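DNA processing protein DprA (Streptococcus pneumoniae, PDB 3UQZ) binds single-stranded DNA cooperatively, protects it from nucleases and helps load the recombinase RecA onto it during natural transformation. Local coordinates at residues 81-85 with 211-217. Residues are numbered along the deposited sequence; the frame is centred on the assembly and turned at random.
Sequences YPWDL and IIAGLCR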
ATOM      1  N   TYR A  81     -18.245  -8.611  30.538  1.00 38.15           N
ATOM      2  CA  TYR A  81     -18.475  -8.167  29.171  1.00 37.07           C
ATOM      3  C   TYR A  81     -17.430  -7.083  28.804  1.00 42.16           C
ATOM      4  O   TYR A  81     -17.334  -6.074  29.519  1.00 41.08           O
ATOM      5  CB  TYR A  81     -19.919  -7.661  28.994  1.00 36.35           C
ATOM      6  CG  TYR A  81     -20.348  -7.512  27.551  1.00 35.28           C
ATOM      7  CD1 TYR A  81     -21.087  -8.503  26.917  1.00 36.15           C
ATOM      8  CD2 TYR A  81     -20.045  -6.357  26.827  1.00 35.63           C
ATOM      9  CE1 TYR A  81     -21.522  -8.349  25.602  1.00 35.38           C
ATOM     10  CE2 TYR A  81     -20.452  -6.205  25.505  1.00 36.27           C
ATOM     11  CZ  TYR A  81     -21.196  -7.202  24.899  1.00 41.75           C
ATOM     12  OH  TYR A  81     -21.609  -7.042  23.601  1.00 43.63           O
ATOM     13  N   PRO A  82     -16.595  -7.325  27.744  1.00 39.08           N
ATOM     14  CA  PRO A  82     -15.550  -6.340  27.393  1.00 38.86           C
ATOM     15  C   PRO A  82     -16.078  -5.002  26.883  1.00 43.78           C
ATOM     16  O   PRO A  82     -16.963  -4.955  26.027  1.00 43.24           O
ATOM     17  CB  PRO A  82     -14.657  -7.076  26.391  1.00 40.07           C
ATOM     18  CG  PRO A  82     -15.465  -8.170  25.880  1.00 44.13           C
ATOM     19  CD  PRO A  82     -16.561  -8.495  26.841  1.00 39.62           C
ATOM     20  N   TRP A  83     -15.521  -3.915  27.439  1.00 40.74           N
ATOM     21  CA  TRP A  83     -15.909  -2.537  27.171  1.00 40.59           C
ATOM     22  C   TRP A  83     -15.786  -2.096  25.730  1.00 43.20           C
ATOM     23  O   TRP A  83     -16.599  -1.290  25.297  1.00 43.55           O
ATOM     24  CB  TRP A  83     -15.187  -1.574  28.123  1.00 39.85           C
ATOM     25  CG  TRP A  83     -15.667  -1.601  29.553  1.00 41.19           C
ATOM     26  CD1 TRP A  83     -16.677  -2.359  30.075  1.00 44.15           C
ATOM     27  CD2 TRP A  83     -15.159  -0.808  30.638  1.00 41.30           C
ATOM     28  NE1 TRP A  83     -16.814  -2.103  31.419  1.00 43.70           N
ATOM     29  CE2 TRP A  83     -15.907  -1.143  31.788  1.00 45.25           C
ATOM     30  CE3 TRP A  83     -14.158   0.177  30.745  1.00 42.48           C
ATOM     31  CZ2 TRP A  83     -15.689  -0.524  33.028  1.00 44.45           C
ATOM     32  CZ3 TRP A  83     -13.956   0.797  31.968  1.00 43.81           C
ATOM     33  CH2 TRP A  83     -14.713   0.445  33.091  1.00 44.42           C
ATOM     34  N   ASP A  84     -14.793  -2.604  24.982  1.00 38.27           N
ATOM     35  CA  ASP A  84     -14.633  -2.248  23.573  1.00 37.79           C
ATOM     36  C   ASP A  84     -15.802  -2.770  22.742  1.00 41.11           C
ATOM     37  O   ASP A  84     -16.284  -2.052  21.867  1.00 42.11           O
ATOM     38  CB  ASP A  84     -13.306  -2.775  23.014  1.00 40.18           C
ATOM     39  CG  ASP A  84     -12.072  -2.023  23.473  1.00 54.97           C
ATOM     40  OD1 ASP A  84     -12.073  -0.770  23.400  1.00 56.61           O
ATOM     41  OD2 ASP A  84     -11.084  -2.685  23.852  1.00 63.75           O
ATOM     42  N   LEU A  85     -16.266  -4.005  23.022  1.00 35.80           N
ATOM     43  CA  LEU A  85     -17.400  -4.617  22.336  1.00 35.28           C
ATOM     44  C   LEU A  85     -18.724  -3.880  22.629  1.00 40.87           C
ATOM     45  O   LEU A  85     -19.570  -3.792  21.749  1.00 40.95           O
ATOM     46  CB  LEU A  85     -17.490  -6.135  22.661  1.00 34.39           C
ATOM     47  CG  LEU A  85     -18.546  -6.969  21.916  1.00 36.79           C
ATOM     48  CD1 LEU A  85     -18.333  -6.962  20.397  1.00 35.82           C
ATOM     49  CD2 LEU A  85     -18.597  -8.375  22.454  1.00 38.74           C
ATOM     50  N   ILE A 211     -18.732  -8.811  15.771  1.00 28.33           N
ATOM     51  CA  ILE A 211     -18.171  -9.180  17.081  1.00 27.32           C
ATOM     52  C   ILE A 211     -16.640  -9.294  16.986  1.00 33.78           C
ATOM     53  O   ILE A 211     -15.953  -8.758  17.856  1.00 34.46           O
ATOM     54  CB  ILE A 211     -18.831 -10.468  17.663  1.00 29.79           C
ATOM     55  CG1 ILE A 211     -20.364 -10.332  17.725  1.00 28.84           C
ATOM     56  CG2 ILE A 211     -18.238 -10.837  19.046  1.00 30.93           C
ATOM     57  CD1 ILE A 211     -21.132 -11.650  17.882  1.00 29.76           C
ATOM     58  N   ILE A 212     -16.110  -9.986  15.934  1.00 30.33           N
ATOM     59  CA  ILE A 212     -14.666 -10.131  15.690  1.00 29.73           C
ATOM     60  C   ILE A 212     -14.008  -8.744  15.698  1.00 34.85           C
ATOM     61  O   ILE A 212     -13.057  -8.530  16.451  1.00 35.01           O
ATOM     62  CB  ILE A 212     -14.357 -10.905  14.371  1.00 32.33           C
ATOM     63  CG1 ILE A 212     -14.827 -12.379  14.438  1.00 31.75           C
ATOM     64  CG2 ILE A 212     -12.854 -10.823  14.012  1.00 32.49           C
ATOM     65  CD1 ILE A 212     -14.772 -13.106  13.149  1.00 32.23           C
ATOM     66  N   ALA A 213     -14.544  -7.804  14.896  1.00 31.47           N
ATOM     67  CA  ALA A 213     -14.040  -6.437  14.806  1.00 31.30           C
ATOM     68  C   ALA A 213     -14.248  -5.672  16.115  1.00 35.57           C
ATOM     69  O   ALA A 213     -13.293  -5.094  16.622  1.00 36.35           O
ATOM     70  CB  ALA A 213     -14.708  -5.710  13.651  1.00 32.26           C
ATOM     71  N   GLY A 214     -15.464  -5.730  16.668  1.00 31.24           N
ATOM     72  CA  GLY A 214     -15.859  -5.051  17.903  1.00 30.41           C
ATOM     73  C   GLY A 214     -15.040  -5.371  19.138  1.00 34.05           C
ATOM     74  O   GLY A 214     -14.803  -4.498  19.976  1.00 34.01           O
ATOM     75  N   LEU A 215     -14.597  -6.628  19.252  1.00 29.81           N
ATOM     76  CA  LEU A 215     -13.770  -7.133  20.345  1.00 29.44           C
ATOM     77  C   LEU A 215     -12.372  -6.484  20.378  1.00 35.90           C
ATOM     78  O   LEU A 215     -11.777  -6.391  21.445  1.00 35.75           O
ATOM     79  CB  LEU A 215     -13.604  -8.646  20.132  1.00 28.83           C
ATOM     80  CG  LEU A 215     -13.956  -9.658  21.234  1.00 32.49           C
ATOM     81  CD1 LEU A 215     -14.944  -9.128  22.247  1.00 32.12           C
ATOM     82  CD2 LEU A 215     -14.461 -10.952  20.622  1.00 32.58           C
ATOM     83  N   CYS A 216     -11.844  -6.060  19.214  1.00 35.01           N
ATOM     84  CA  CYS A 216     -10.469  -5.573  19.049  1.00 35.51           C
ATOM     85  C   CYS A 216     -10.273  -4.095  18.712  1.00 40.83           C
ATOM     86  O   CYS A 216     -11.160  -3.450  18.154  1.00 39.75           O
ATOM     87  CB  CYS A 216      -9.726  -6.464  18.058  1.00 35.81           C
ATOM     88  SG  CYS A 216     -10.258  -8.192  18.083  1.00 39.86           S
ATOM     89  N   ARG A 217      -9.063  -3.582  19.015  1.00 39.50           N
ATOM     90  CA  ARG A 217      -8.650  -2.197  18.742  1.00 39.80           C
ATOM     91  C   ARG A 217      -8.065  -2.047  17.319  1.00 42.96           C
ATOM     92  O   ARG A 217      -7.927  -0.922  16.828  1.00 42.43           O
ATOM     93  CB  ARG A 217      -7.643  -1.702  19.798  1.00 40.28           C
ATOM     94  CG  ARG A 217      -8.137  -1.799  21.241  1.00 48.65           C
ATOM     95  CD  ARG A 217      -8.882  -0.561  21.687  1.00 56.47           C
ATOM     96  NE  ARG A 217      -8.125   0.192  22.689  1.00 68.53           N
ATOM     97  CZ  ARG A 217      -8.212   0.010  24.006  1.00 77.71           C
ATOM     98  NH1 ARG A 217      -9.017  -0.921  24.504  1.00 59.52           N
ATOM     99  NH2 ARG A 217      -7.492   0.757  24.832  1.00 61.82           N
TER
HETATM  100  O   HOH W   1      -9.922  -4.959  22.648  1.00 34.70           O
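Leu-85, in the short helix 83-86, meets Gly-214 near the C-terminal end of helix 204-215, their CA atoms 4.7 Å apart. The glycine has no side chain, and this lets CD1 of Leu-85 lie against the helix backbone, 3.9 Å from Gly-214 C; the same methyl also meets Ile-211 CG2, one turn back, at 4.1 Å. The CA of Leu-85 also makes a CA-H...O contact of 3.5 Å with Gly-214 O. The second methyl, CD2, packs on CD1 of Leu-215 at 3.7 Å; CG is anti to the backbone N, and chi2 (61°) turns the two methyls to these separate neighbours. CD1 of Leu-215 thus touches both Leu-85 and, at 3.8 Å, Pro-82 CG.

Polar contacts border this apolar patch. Arg-217, its chain bent at chi2 and chi3, brings NH1 to Asp-84 in a salt bridge of 2.8 Å to OD2, which accepts through its syn lone pair, though the N-H...O angle of 142° leaves the bond bent. That oxygen lies in the guanidinium plane, but the carboxylate is turned 71° from it, so one oxygen carries the bond and the pair is not a flat, two-pronged one. A water donates to both Asp-84 OD2 and Leu-215 O, linking carboxylate and backbone carbonyl. Arg-242 adds a further link, bonding to Gly-214 O and, weakly, to Asp-84 O.

The contact thus packs the segment preceding strand 94-99 against the C-terminal end of a helix that leads into parallel strand 218-222, an alpha-to-beta connection characteristic of the Rossmann-like fold of the DprA/Smf family.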